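Local coordinates for uncharacterized protein ygiD (Escherichia coli, PDB 2PW6) that opens the ring of dihydroxyphenylalanine between carbons 4 and 5 in vitro, as a zinc-containing extradiol dioxygenase whose physiological substrate is unknown, at residues 18-23 against 265-270; 52-57 against 141-146; 85-90 against 119-124; 173-178 against 233-238; 200-205 against 251-256. One frame throughout, in Å; residues are numbered along the deposited sequence.

Contact 1 of 5, residues 18-23 against 265-270. With ZN (zinc ion), chain B.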
# COMPACT_ATOMS: atom_id res chain seq x y z
N LEU A 18 -19.14 12.29 1.71
CA LEU A 18 -18.91 11.40 0.59
C LEU A 18 -18.21 10.13 1.01
O LEU A 18 -17.15 10.19 1.66
CB LEU A 18 -18.05 12.10 -0.46
CG LEU A 18 -18.75 12.80 -1.62
CD1 LEU A 18 -19.72 13.87 -1.17
CD2 LEU A 18 -17.67 13.42 -2.47
N PHE A 19 -18.82 9.00 0.66
CA PHE A 19 -18.17 7.68 0.72
C PHE A 19 -17.82 7.26 -0.69
O PHE A 19 -18.69 7.18 -1.54
CB PHE A 19 -19.08 6.60 1.35
CG PHE A 19 -18.50 5.21 1.25
CD1 PHE A 19 -17.45 4.83 2.07
CD2 PHE A 19 -18.97 4.30 0.28
CE1 PHE A 19 -16.90 3.58 1.97
CE2 PHE A 19 -18.42 3.04 0.16
CZ PHE A 19 -17.40 2.67 1.00
N LEU A 20 -16.55 6.99 -0.96
CA LEU A 20 -16.17 6.56 -2.28
C LEU A 20 -15.64 5.13 -2.22
O LEU A 20 -14.82 4.80 -1.37
CB LEU A 20 -15.12 7.48 -2.92
CG LEU A 20 -15.36 8.96 -3.30
CD1 LEU A 20 -16.79 9.22 -3.73
CD2 LEU A 20 -14.99 9.88 -2.15
N GLY A 21 -16.14 4.28 -3.13
CA GLY A 21 -15.54 3.00 -3.44
C GLY A 21 -14.30 3.31 -4.21
O GLY A 21 -14.34 4.04 -5.19
N HIS A 22 -13.16 2.81 -3.78
CA HIS A 22 -11.90 3.12 -4.41
C HIS A 22 -11.21 1.93 -5.05
O HIS A 22 -11.60 0.81 -4.81
CB HIS A 22 -10.97 3.86 -3.46
CG HIS A 22 -10.39 3.02 -2.37
ND1 HIS A 22 -10.37 3.42 -1.06
CD2 HIS A 22 -9.78 1.82 -2.39
CE1 HIS A 22 -9.79 2.51 -0.32
NE2 HIS A 22 -9.42 1.52 -1.10
N GLY A 23 -10.18 2.19 -5.84
CA GLY A 23 -9.34 1.12 -6.40
C GLY A 23 -8.10 1.61 -7.13
O GLY A 23 -7.05 1.93 -6.54
N MSE A 265 -17.78 -0.76 -6.03
CA MSE A 265 -17.32 0.60 -6.32
C MSE A 265 -18.41 1.58 -5.97
O MSE A 265 -18.35 2.76 -6.32
CB MSE A 265 -16.91 0.74 -7.80
CG MSE A 265 -15.62 0.07 -8.25
SE MSE A 265 -13.96 0.33 -7.19
CE MSE A 265 -12.69 0.72 -8.59
N LEU A 266 -19.43 1.08 -5.28
CA LEU A 266 -20.51 1.89 -4.77
C LEU A 266 -20.05 3.12 -3.97
O LEU A 266 -19.55 2.99 -2.84
CB LEU A 266 -21.42 1.03 -3.91
CG LEU A 266 -22.63 1.75 -3.33
CD1 LEU A 266 -23.56 2.27 -4.45
CD2 LEU A 266 -23.37 0.82 -2.47
N SER A 267 -20.25 4.29 -4.57
CA SER A 267 -20.08 5.59 -3.93
C SER A 267 -21.39 6.22 -3.45
O SER A 267 -22.46 6.02 -4.05
CB SER A 267 -19.34 6.50 -4.88
OG SER A 267 -18.11 5.87 -5.23
N VAL A 268 -21.32 6.98 -2.35
CA VAL A 268 -22.52 7.53 -1.71
C VAL A 268 -22.30 9.02 -1.37
O VAL A 268 -21.29 9.39 -0.78
CB VAL A 268 -22.92 6.71 -0.45
CG1 VAL A 268 -24.14 7.33 0.28
CG2 VAL A 268 -23.18 5.24 -0.83
N GLN A 269 -23.25 9.86 -1.77
CA GLN A 269 -23.20 11.29 -1.42
C GLN A 269 -24.32 11.61 -0.43
O GLN A 269 -25.48 11.25 -0.65
CB GLN A 269 -23.27 12.19 -2.66
CG GLN A 269 -23.09 13.69 -2.32
CD GLN A 269 -23.11 14.63 -3.52
OE1 GLN A 269 -22.45 14.40 -4.55
NE2 GLN A 269 -23.85 15.74 -3.38
N ILE A 270 -23.96 12.20 0.69
CA ILE A 270 -24.95 12.64 1.68
C ILE A 270 -25.08 14.15 1.52
O ILE A 270 -24.09 14.87 1.65
CB ILE A 270 -24.52 12.27 3.12
CG1 ILE A 270 -24.49 10.74 3.31
CG2 ILE A 270 -25.37 13.02 4.15
CD1 ILE A 270 -25.75 10.09 3.82
ZN ZN B . -8.52 -0.50 -0.19
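The Phe-19 ring presents its edge to the chain of 265-270: the carbonyl oxygen of Leu-266 lies near the ring plane, with Phe-19 CE2 3.2 Å from Leu-266 O, and Val-268 N also sits at the rim. Pro-237, Leu-238 and Val-241 of helix 236-243 pack against the same side chain. With CG anti to the backbone N (chi1 173°), Phe-19 sets its ring beside the chain at Leu-266, while its CB meets Val-268 CB. The second flat group, His-22, gives NE2 to the zinc at 2.4 Å and has ND1 held by Ser-172; the bent selenomethionine side chain of Met-265 passes close by, SE 3.4 Å from His-22 O. Two backbone bonds join the strands, Phe-19 N to Val-268 O at 2.9 Å and Val-268 N to Phe-19 O at 2.8 Å. Beyond this hydrogen-bonded pair Ser-267 OG takes over as acceptor from Gly-21 N at 3.3 Å. A side chain at Gly-21 would probably run into the backbone of Met-265. On the sheet face away from Phe-19, Leu-18 and Gln-269 lie side by side, Leu-18 CD1 3.6 Å from Gln-269 CG. This is an antiparallel pairing within a mixed sheet, the C-terminal strand 268-270 bordering strand 17-21, whose following residue His-22 joins His-57 and His-234 in the zinc site, with Asp-86 of the second subunit modelled as a further ligand.

Contact 2 of 5, residues 52-57 against 141-146. With ZN (zinc ion), chain B.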
# COMPACT_ATOMS: atom_id res chain seq x y z
N VAL A 52 -11.93 16.29 6.41
CA VAL A 52 -11.60 15.13 7.24
C VAL A 52 -11.65 13.87 6.33
O VAL A 52 -12.72 13.49 5.90
CB VAL A 52 -12.60 14.97 8.43
CG1 VAL A 52 -12.22 13.77 9.28
CG2 VAL A 52 -12.62 16.21 9.29
N VAL A 53 -10.48 13.28 6.06
CA VAL A 53 -10.33 12.05 5.31
C VAL A 53 -10.39 10.82 6.22
O VAL A 53 -9.61 10.73 7.17
CB VAL A 53 -9.00 12.00 4.51
CG1 VAL A 53 -9.05 10.85 3.48
CG2 VAL A 53 -8.81 13.23 3.75
N VAL A 54 -11.33 9.92 5.94
CA VAL A 54 -11.40 8.58 6.58
C VAL A 54 -11.06 7.50 5.53
O VAL A 54 -11.67 7.44 4.46
CB VAL A 54 -12.75 8.35 7.29
CG1 VAL A 54 -12.79 6.95 7.93
CG2 VAL A 54 -12.98 9.41 8.41
N SER A 55 -10.05 6.69 5.81
CA SER A 55 -9.70 5.57 4.90
C SER A 55 -9.83 4.23 5.57
O SER A 55 -9.43 4.10 6.72
CB SER A 55 -8.27 5.68 4.42
OG SER A 55 -7.93 4.59 3.59
N ALA A 56 -10.32 3.23 4.81
CA ALA A 56 -10.24 1.78 5.16
C ALA A 56 -8.89 1.39 5.72
O ALA A 56 -8.76 0.56 6.61
CB ALA A 56 -10.51 0.93 3.89
N HIS A 57 -7.86 1.96 5.14
CA HIS A 57 -6.52 1.58 5.46
C HIS A 57 -5.91 2.27 6.72
O HIS A 57 -4.79 1.99 7.04
CB HIS A 57 -5.64 1.80 4.23
CG HIS A 57 -6.00 0.92 3.07
ND1 HIS A 57 -5.36 -0.28 2.83
CD2 HIS A 57 -6.91 1.06 2.07
CE1 HIS A 57 -5.86 -0.83 1.74
NE2 HIS A 57 -6.81 -0.05 1.26
N LEU A 141 -8.37 11.07 9.85
CA LEU A 141 -9.00 10.43 10.98
C LEU A 141 -8.95 8.89 10.80
O LEU A 141 -9.22 8.38 9.70
CB LEU A 141 -10.46 10.88 11.10
CG LEU A 141 -11.29 10.23 12.24
CD1 LEU A 141 -10.77 10.68 13.65
CD2 LEU A 141 -12.74 10.58 12.04
N SER A 142 -8.61 8.16 11.86
CA SER A 142 -8.44 6.71 11.78
C SER A 142 -9.68 6.02 12.36
O SER A 142 -10.51 6.64 13.06
CB SER A 142 -7.16 6.26 12.48
OG SER A 142 -7.35 6.22 13.88
N ILE A 143 -9.83 4.73 12.03
CA ILE A 143 -11.03 3.97 12.41
C ILE A 143 -10.64 3.09 13.58
O ILE A 143 -9.70 2.35 13.49
CB ILE A 143 -11.57 3.11 11.18
CG1 ILE A 143 -12.14 4.02 10.08
CG2 ILE A 143 -12.63 2.08 11.61
CD1 ILE A 143 -11.99 3.45 8.67
N ASP A 144 -11.35 3.19 14.69
CA ASP A 144 -11.04 2.35 15.86
C ASP A 144 -11.47 0.86 15.64
O ASP A 144 -12.66 0.56 15.70
CB ASP A 144 -11.77 2.90 17.10
CG ASP A 144 -11.29 2.26 18.42
OD1 ASP A 144 -10.57 1.23 18.44
OD2 ASP A 144 -11.61 2.85 19.48
N SER A 145 -10.48 -0.00 15.38
CA SER A 145 -10.58 -1.50 15.35
C SER A 145 -11.49 -2.13 16.40
O SER A 145 -12.26 -3.05 16.10
CB SER A 145 -9.22 -2.10 15.69
OG SER A 145 -8.43 -2.31 14.58
N SER A 146 -11.33 -1.67 17.65
CA SER A 146 -11.87 -2.34 18.83
C SER A 146 -13.34 -2.03 19.05
O SER A 146 -13.94 -2.53 20.00
CB SER A 146 -11.06 -1.92 20.08
OG SER A 146 -11.20 -0.52 20.32
ZN ZN B . -8.52 -0.50 -0.19
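Val-54 stands at the apolar centre, its two methyls divided between two partners: CG2 lies alongside Leu-141 CD2 at 3.8 Å, while CG1 meets Ile-143 CD1 at 3.7 Å where the two side chains cross at about a right angle. CG1 is the branch anti to the backbone N (chi1 179°), which turns it toward Ile-143 and leaves CG2 beside Leu-141. Val-52 CG1 adds a contact with Leu-141 CB at 3.8 Å. Outward from this patch, Ile-143 CD1 presses on Ser-55 O at 3.3 Å, an apolar methyl against a carbonyl oxygen. The backbone bond from Leu-141 N to Val-53 O is 3.0 Å long and practically straight (179°). Past it the strands splay, their directions 39° apart. At the polar edge Ser-55 OG accepts from His-57 N at 3.1 Å, an ST turn, and is also hydrogen-bonded to Asp-120 OD1 and Ser-123 OG. The arrangement is that of neighbouring parallel strands in the central sheet, one of them leading through a corner to a metal ligand: His-57 NE2 binds the zinc at 2.3 Å.

Contact 3 of 5, residues 85-90 against 119-124. With ZN (zinc ion), chain C; ZN (zinc ion), chain D.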
# COMPACT_ATOMS: atom_id res chain seq x y z
N TYR A 85 3.42 3.44 1.85
CA TYR A 85 2.69 3.55 0.55
C TYR A 85 3.47 4.28 -0.52
O TYR A 85 4.15 5.29 -0.25
CB TYR A 85 1.29 4.15 0.69
CG TYR A 85 0.37 3.35 1.54
CD1 TYR A 85 -0.07 2.08 1.13
CD2 TYR A 85 -0.01 3.82 2.79
CE1 TYR A 85 -0.90 1.32 1.95
CE2 TYR A 85 -0.87 3.07 3.61
CZ TYR A 85 -1.29 1.81 3.20
OH TYR A 85 -2.11 1.09 4.03
N ASP A 86 3.42 3.72 -1.73
CA ASP A 86 4.27 4.22 -2.85
C ASP A 86 3.50 5.41 -3.51
O ASP A 86 3.29 5.46 -4.71
CB ASP A 86 4.77 3.04 -3.77
CG ASP A 86 6.11 2.39 -3.27
OD1 ASP A 86 6.83 3.20 -2.65
OD2 ASP A 86 6.47 1.12 -3.44
N THR A 87 3.08 6.36 -2.66
CA THR A 87 2.21 7.50 -3.02
C THR A 87 2.68 8.91 -2.46
O THR A 87 3.55 9.00 -1.59
CB THR A 87 0.70 7.25 -2.62
OG1 THR A 87 0.51 7.41 -1.20
CG2 THR A 87 0.22 5.85 -3.05
N HIS A 88 2.10 9.99 -2.96
CA HIS A 88 2.47 11.34 -2.49
C HIS A 88 1.31 12.31 -2.74
O HIS A 88 0.92 12.55 -3.88
CB HIS A 88 3.77 11.83 -3.15
CG HIS A 88 4.23 13.18 -2.69
ND1 HIS A 88 4.66 13.43 -1.40
CD2 HIS A 88 4.33 14.35 -3.36
CE1 HIS A 88 5.01 14.70 -1.30
NE2 HIS A 88 4.82 15.28 -2.47
N TYR A 89 0.72 12.80 -1.66
CA TYR A 89 -0.36 13.76 -1.75
C TYR A 89 -0.11 14.87 -0.73
O TYR A 89 -0.53 14.75 0.44
CB TYR A 89 -1.73 13.10 -1.53
CG TYR A 89 -2.88 14.00 -1.92
CD1 TYR A 89 -3.18 14.25 -3.27
CD2 TYR A 89 -3.67 14.64 -0.94
CE1 TYR A 89 -4.24 15.09 -3.63
CE2 TYR A 89 -4.73 15.50 -1.30
CZ TYR A 89 -5.01 15.72 -2.64
OH TYR A 89 -6.07 16.54 -3.01
N PRO A 90 0.57 15.96 -1.18
CA PRO A 90 1.11 17.00 -0.28
C PRO A 90 0.08 18.09 0.04
O PRO A 90 0.34 19.28 -0.18
CB PRO A 90 2.28 17.58 -1.08
CG PRO A 90 1.87 17.39 -2.54
CD PRO A 90 0.84 16.26 -2.60
N PHE A 119 -1.03 7.92 2.34
CA PHE A 119 -2.32 7.62 1.73
C PHE A 119 -2.22 6.28 1.01
O PHE A 119 -1.31 6.07 0.22
CB PHE A 119 -2.71 8.73 0.74
CG PHE A 119 -3.08 10.03 1.39
CD1 PHE A 119 -4.40 10.30 1.74
CD2 PHE A 119 -2.12 10.99 1.67
CE1 PHE A 119 -4.77 11.49 2.34
CE2 PHE A 119 -2.47 12.21 2.29
CZ PHE A 119 -3.79 12.44 2.62
N ASP A 120 -3.14 5.37 1.30
CA ASP A 120 -3.31 4.18 0.43
C ASP A 120 -3.53 4.55 -1.06
O ASP A 120 -4.06 5.62 -1.35
CB ASP A 120 -4.47 3.33 0.94
CG ASP A 120 -5.72 4.10 1.09
OD1 ASP A 120 -5.87 4.84 2.08
OD2 ASP A 120 -6.61 3.95 0.26
N HIS A 121 -3.13 3.67 -1.98
CA HIS A 121 -3.33 3.93 -3.41
C HIS A 121 -4.75 4.33 -3.80
O HIS A 121 -4.94 5.22 -4.65
CB HIS A 121 -2.92 2.74 -4.27
CG HIS A 121 -1.58 2.90 -4.89
ND1 HIS A 121 -0.48 2.22 -4.44
CD2 HIS A 121 -1.15 3.70 -5.90
CE1 HIS A 121 0.57 2.55 -5.18
NE2 HIS A 121 0.19 3.46 -6.06
N GLY A 122 -5.72 3.66 -3.20
CA GLY A 122 -7.12 3.91 -3.46
C GLY A 122 -7.56 5.30 -3.04
O GLY A 122 -8.32 5.95 -3.76
N SER A 123 -7.11 5.73 -1.85
CA SER A 123 -7.48 7.04 -1.30
C SER A 123 -6.82 8.16 -2.07
O SER A 123 -7.45 9.14 -2.42
CB SER A 123 -7.08 7.14 0.18
OG SER A 123 -8.04 6.48 0.98
N TRP A 124 -5.53 7.97 -2.30
CA TRP A 124 -4.71 8.82 -3.14
C TRP A 124 -5.29 8.95 -4.56
O TRP A 124 -5.24 10.01 -5.15
CB TRP A 124 -3.30 8.26 -3.17
CG TRP A 124 -2.36 8.97 -4.06
CD1 TRP A 124 -1.65 10.10 -3.76
CD2 TRP A 124 -1.99 8.60 -5.38
NE1 TRP A 124 -0.87 10.47 -4.84
CE2 TRP A 124 -1.07 9.56 -5.84
CE3 TRP A 124 -2.37 7.55 -6.23
CZ2 TRP A 124 -0.50 9.51 -7.12
CZ3 TRP A 124 -1.82 7.49 -7.50
CH2 TRP A 124 -0.88 8.47 -7.94
ZN ZN C . 7.91 0.70 -3.12
ZN ZN D . -0.50 0.17 -2.97
O HOH W 1 2.98 4.28 -7.20
O HOH W 2 1.10 8.90 0.79
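Thr-87 OG1 donates to Phe-119 O at 2.7 Å, meeting a lone pair in the carbonyl plane, and accepts from a water that in turn takes the N-H of Phe-119. Standing between backbone N and carbonyl carbon (chi1 76°), OG1 reaches both carbonyl and water. Trp-124 NE1 gives its hydrogen to His-88 O at 2.9 Å; the oxygen lies in the indole plane, the donor 67° out of the carbonyl plane. A second water bridges Asp-86 O and His-121 NE2. Segment 119-124 starts a helix: Asp-120 is the N-cap, its OD2 accepting from Ser-123 N at 2.8 Å while OD1 is hydrogen-bonded by Ser-55 OG and Ser-123 OG. A second subunit adjoins here in the crystal, its His-121 sharing a zinc with His-121 ND1. Thr-87 rests on two rings, CG2 centred 3.7 Å above the His-121 ring and CB over the five-membered ring of Trp-124. A leucine in place of Trp-124 would probably leave His-88 O without this donor and Thr-87 without its flat floor. Asp-120 CA lies over the Tyr-85 ring face, 3.8 Å from its centroid. Tyr-89 turns its edge to the Phe-119 face, a T-shaped pair at 77°.

Contact 4 of 5, residues 173-178 against 233-238. With ZN (zinc ion), chain E; ZN (zinc ion), chain B.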
# COMPACT_ATOMS: atom_id res chain seq x y z
N GLY A 173 -13.46 3.48 0.96
CA GLY A 173 -13.27 2.05 1.18
C GLY A 173 -14.02 1.30 0.09
O GLY A 173 -13.91 1.67 -1.07
N ASN A 174 -14.81 0.28 0.49
CA ASN A 174 -15.45 -0.67 -0.48
C ASN A 174 -16.42 -1.53 0.31
O ASN A 174 -16.00 -2.29 1.21
CB ASN A 174 -14.44 -1.63 -1.19
CG ASN A 174 -13.50 -0.93 -2.19
OD1 ASN A 174 -12.26 -0.93 -1.99
ND2 ASN A 174 -14.05 -0.40 -3.30
N VAL A 175 -17.71 -1.40 0.01
CA VAL A 175 -18.74 -2.16 0.71
C VAL A 175 -18.71 -3.69 0.41
O VAL A 175 -19.24 -4.51 1.21
CB VAL A 175 -20.15 -1.57 0.47
CG1 VAL A 175 -20.15 -0.08 0.77
CG2 VAL A 175 -20.64 -1.86 -0.98
N VAL A 176 -18.04 -4.08 -0.69
CA VAL A 176 -17.66 -5.49 -0.93
C VAL A 176 -16.18 -5.60 -1.17
O VAL A 176 -15.63 -4.96 -2.10
CB VAL A 176 -18.40 -6.19 -2.17
CG1 VAL A 176 -18.01 -7.67 -2.27
CG2 VAL A 176 -19.92 -6.03 -2.10
N HIS A 177 -15.51 -6.43 -0.37
CA HIS A 177 -14.08 -6.40 -0.40
C HIS A 177 -13.45 -7.67 0.11
O HIS A 177 -13.04 -7.76 1.28
CB HIS A 177 -13.54 -5.17 0.40
CG HIS A 177 -12.06 -4.99 0.30
ND1 HIS A 177 -11.16 -5.81 0.98
CD2 HIS A 177 -11.31 -4.15 -0.46
CE1 HIS A 177 -9.93 -5.40 0.70
NE2 HIS A 177 -9.99 -4.42 -0.19
N ASN A 178 -13.34 -8.64 -0.78
CA ASN A 178 -12.74 -9.92 -0.47
C ASN A 178 -11.76 -10.16 -1.59
O ASN A 178 -12.18 -10.41 -2.71
CB ASN A 178 -13.80 -11.03 -0.38
CG ASN A 178 -13.24 -12.34 0.21
OD1 ASN A 178 -12.09 -12.67 -0.02
ND2 ASN A 178 -14.04 -13.05 1.01
N GLU A 233 -12.87 -3.29 7.89
CA GLU A 233 -12.27 -1.94 7.64
C GLU A 233 -12.72 -1.23 6.37
O GLU A 233 -12.93 -0.02 6.38
CB GLU A 233 -10.72 -1.96 7.73
CG GLU A 233 -10.01 -2.53 6.49
CD GLU A 233 -10.22 -4.03 6.30
OE1 GLU A 233 -10.27 -4.74 7.33
OE2 GLU A 233 -10.32 -4.51 5.13
N HIS A 234 -12.90 -1.97 5.27
CA HIS A 234 -13.32 -1.35 4.00
C HIS A 234 -14.78 -0.98 3.90
O HIS A 234 -15.18 -0.17 3.05
CB HIS A 234 -12.89 -2.15 2.79
CG HIS A 234 -11.50 -1.85 2.32
ND1 HIS A 234 -10.39 -2.44 2.87
CD2 HIS A 234 -11.06 -1.17 1.24
CE1 HIS A 234 -9.31 -2.09 2.19
NE2 HIS A 234 -9.69 -1.31 1.20
N TYR A 235 -15.57 -1.56 4.80
CA TYR A 235 -16.97 -1.23 4.92
C TYR A 235 -17.34 -0.09 5.92
O TYR A 235 -18.23 0.75 5.65
CB TYR A 235 -17.69 -2.49 5.35
CG TYR A 235 -19.15 -2.30 5.51
CD1 TYR A 235 -19.98 -2.31 4.39
CD2 TYR A 235 -19.72 -2.09 6.78
CE1 TYR A 235 -21.37 -2.13 4.52
CE2 TYR A 235 -21.11 -1.90 6.92
CZ TYR A 235 -21.93 -1.92 5.78
OH TYR A 235 -23.32 -1.75 5.87
N LEU A 236 -16.68 -0.10 7.07
CA LEU A 236 -16.94 0.84 8.18
C LEU A 236 -16.97 2.33 7.79
O LEU A 236 -17.77 3.07 8.37
CB LEU A 236 -15.94 0.62 9.34
CG LEU A 236 -16.15 -0.64 10.21
CD1 LEU A 236 -15.03 -0.84 11.30
CD2 LEU A 236 -17.57 -0.67 10.86
N PRO A 237 -16.14 2.76 6.81
CA PRO A 237 -16.11 4.15 6.41
C PRO A 237 -17.43 4.70 5.93
O PRO A 237 -17.69 5.90 6.11
CB PRO A 237 -15.06 4.16 5.28
CG PRO A 237 -14.18 3.07 5.59
CD PRO A 237 -15.10 2.00 6.09
N LEU A 238 -18.27 3.86 5.32
CA LEU A 238 -19.60 4.26 4.91
C LEU A 238 -20.46 4.69 6.09
O LEU A 238 -21.30 5.56 5.96
CB LEU A 238 -20.29 3.09 4.14
CG LEU A 238 -21.78 3.28 3.78
CD1 LEU A 238 -21.97 4.49 2.93
CD2 LEU A 238 -22.39 2.06 3.10
ZN ZN E . -11.17 -7.20 2.48
ZN ZN B . -8.52 -0.50 -0.19
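His-234 leans on segment 173-178 along its whole length. Its CB lies 3.5 Å from Asn-174 O, and its CG 3.6 Å from His-177 CD2, where the two imidazoles begin to overlap. They stack face to face, centroids 3.6 Å apart and planes at 15°; His-177 arrives with CG anti to the backbone N (chi1 -174°). His-234 ND1 donates to Glu-233 OE2 at 3.1 Å, a nearly straight bond (172°) in the ring plane that uses the anti lone pair of the carboxylate oxygen, while OE1 is held by Thr-231 OG1. CD2 approaches Asn-174 OD1, the amide almost parallel to the ring and its ND2 hydrogen-bonded to Ser-264 O and His-22 O. CE1 rests over the His-177 ring near NE2, and at the tip His-234 NE2 binds the zinc at 2.0 Å. The backbone is tied too, Asn-174 N to His-234 O at 2.6 Å, and Val-175 CA meets the edge of Tyr-235. His-177 turns its own ND1 and carbonyl oxygen to another zinc, and its NE2 is hydrogen-bonded to Asp-86 OD1 of the second subunit. ND1 as donor is consistent with NE2 of His-234 offering its lone pair to the metal; second-shell Glu-233, with the stack, probably fixes the ring's rotation.

Contact 5 of 5, residues 200-205 against 251-256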
# COMPACT_ATOMS: atom_id res chain seq x y z
N TYR A 200 -28.47 -5.08 -0.93
CA TYR A 200 -28.85 -4.91 0.47
C TYR A 200 -28.25 -3.64 1.08
O TYR A 200 -28.87 -3.02 1.96
CB TYR A 200 -28.38 -6.13 1.26
CG TYR A 200 -28.52 -6.05 2.77
CD1 TYR A 200 -29.78 -6.11 3.39
CD2 TYR A 200 -27.39 -5.96 3.59
CE1 TYR A 200 -29.91 -6.07 4.77
CE2 TYR A 200 -27.51 -5.92 4.99
CZ TYR A 200 -28.77 -5.98 5.57
OH TYR A 200 -28.91 -5.95 6.96
N VAL A 201 -27.05 -3.26 0.63
CA VAL A 201 -26.45 -1.97 1.02
C VAL A 201 -27.29 -0.81 0.46
O VAL A 201 -27.88 -0.05 1.23
CB VAL A 201 -24.91 -1.86 0.67
CG1 VAL A 201 -24.42 -0.41 0.74
CG2 VAL A 201 -24.10 -2.72 1.61
N LYS A 202 -27.37 -0.71 -0.86
CA LYS A 202 -28.15 0.31 -1.55
C LYS A 202 -29.61 0.46 -1.11
O LYS A 202 -30.15 1.57 -1.11
CB LYS A 202 -28.12 0.05 -3.05
CG LYS A 202 -26.74 0.14 -3.68
CD LYS A 202 -26.77 -0.33 -5.11
CE LYS A 202 -27.84 0.38 -5.92
NZ LYS A 202 -27.69 -0.02 -7.34
N ALA A 203 -30.26 -0.66 -0.77
CA ALA A 203 -31.69 -0.64 -0.40
C ALA A 203 -31.90 -0.13 1.02
O ALA A 203 -33.04 0.00 1.48
CB ALA A 203 -32.31 -2.04 -0.54
N ASN A 204 -30.80 0.16 1.73
CA ASN A 204 -30.91 0.50 3.14
C ASN A 204 -30.19 1.76 3.54
O ASN A 204 -30.07 2.04 4.72
CB ASN A 204 -30.47 -0.67 3.98
CG ASN A 204 -31.50 -1.76 4.01
OD1 ASN A 204 -32.55 -1.62 4.63
ND2 ASN A 204 -31.20 -2.87 3.32
N LEU A 205 -29.73 2.51 2.55
CA LEU A 205 -29.02 3.77 2.76
C LEU A 205 -29.87 4.75 3.54
O LEU A 205 -29.39 5.43 4.46
CB LEU A 205 -28.60 4.38 1.41
CG LEU A 205 -27.56 3.56 0.65
CD1 LEU A 205 -27.15 4.21 -0.68
CD2 LEU A 205 -26.34 3.30 1.55
N ILE A 251 -29.88 11.58 -0.38
CA ILE A 251 -28.75 10.65 -0.48
C ILE A 251 -28.65 10.24 -1.95
O ILE A 251 -29.62 9.77 -2.54
CB ILE A 251 -28.93 9.38 0.41
CG1 ILE A 251 -28.93 9.75 1.90
CG2 ILE A 251 -27.85 8.34 0.11
CD1 ILE A 251 -29.04 8.55 2.83
N THR A 252 -27.46 10.44 -2.51
CA THR A 252 -27.14 10.26 -3.92
C THR A 252 -26.15 9.10 -4.05
O THR A 252 -25.45 8.75 -3.10
CB THR A 252 -26.43 11.54 -4.43
OG1 THR A 252 -27.25 12.68 -4.18
CG2 THR A 252 -26.12 11.47 -5.92
N ILE A 253 -26.12 8.51 -5.26
CA ILE A 253 -25.10 7.54 -5.65
C ILE A 253 -24.43 8.05 -6.92
O ILE A 253 -24.84 7.71 -8.01
CB ILE A 253 -25.68 6.10 -5.84
CG1 ILE A 253 -26.13 5.52 -4.49
CG2 ILE A 253 -24.67 5.17 -6.51
CD1 ILE A 253 -27.18 4.42 -4.60
N PRO A 254 -23.36 8.87 -6.76
CA PRO A 254 -22.60 9.50 -7.84
C PRO A 254 -21.95 8.53 -8.82
O PRO A 254 -21.64 8.92 -9.95
CB PRO A 254 -21.51 10.27 -7.10
CG PRO A 254 -21.41 9.63 -5.80
CD PRO A 254 -22.80 9.24 -5.45
N VAL A 255 -21.73 7.28 -8.38
CA VAL A 255 -21.14 6.25 -9.21
C VAL A 255 -21.21 4.88 -8.51
O VAL A 255 -21.32 4.82 -7.28
CB VAL A 255 -19.71 6.64 -9.67
CG1 VAL A 255 -18.66 6.34 -8.59
CG2 VAL A 255 -19.34 6.01 -11.03
N GLU A 256 -21.29 3.81 -9.27
CA GLU A 256 -21.43 2.50 -8.67
C GLU A 256 -20.98 1.51 -9.68
O GLU A 256 -20.74 1.86 -10.80
CB GLU A 256 -22.85 2.24 -8.25
CG GLU A 256 -23.70 1.64 -9.34
CD GLU A 256 -25.13 1.49 -8.95
OE1 GLU A 256 -25.49 0.45 -8.40
OE2 GLU A 256 -25.90 2.42 -9.20
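Lys-202 and Glu-256 meet through contrasting torsions: the lysine leaves its helix with CG anti to the carbonyl carbon (chi1 -63°) and kinks at CG-CD (chi3 53°), whereas Glu-256 places CG between backbone N and carbonyl carbon (chi1 88°) and then runs extended. The contact joins the C-terminal end of helix 192-202 and the loop after it to strand 251-252, the outermost strand at this side of the mixed sheet within the chain, and to the loop that follows. The two charged side chains cross at about a right angle, and Lys-202 NZ reaches Glu-256 OE1 in a salt bridge modelled very short, at 2.5 Å, a length that is doubtful as it stands. Glu-199 offers the ammonium a second, long and weak ion pair. The alkyl part of the lysine is used too, CE lying 4.3 Å from Ile-253 CD1. A methionine in place of Lys-202 would probably leave the Glu-256 carboxylate without its cationic mate. Beside the ion pair Leu-205 carries the apolar packing: its CD1 meets Ile-253 CD1 at 3.9 Å, and its CB faces Ile-251 CG2 at 4.2 Å. Both Leu-205 and Ile-251 also touch Val-268 of the adjoining strand. The methyl at the tip of Ile-251 comes against the backbone, CD1 3.5 Å from Leu-205 O.

In the fold
Contacts 1, 2 and 4 are buried and meet at one zinc, to which His-22, His-57 and His-234 each bring an NE2. Contact 3 is partly buried: it touches contact 2 through Ser-55 and Asp-120, and its Asp-86 reaches the corresponding zinc site of the second subunit, though the modelled metal distance is implausibly short. Contact 5, at the surface away from the sites, shares the mixed sheet with contacts 1 and 2, strand 251-252 pairing with 268-270. Chemistry follows place: strand bonds and aliphatic packing in contacts 1 and 2, stacked imidazoles in contact 4, aromatic packing and waters in contact 3, a salt bridge beside a small apolar patch in contact 5.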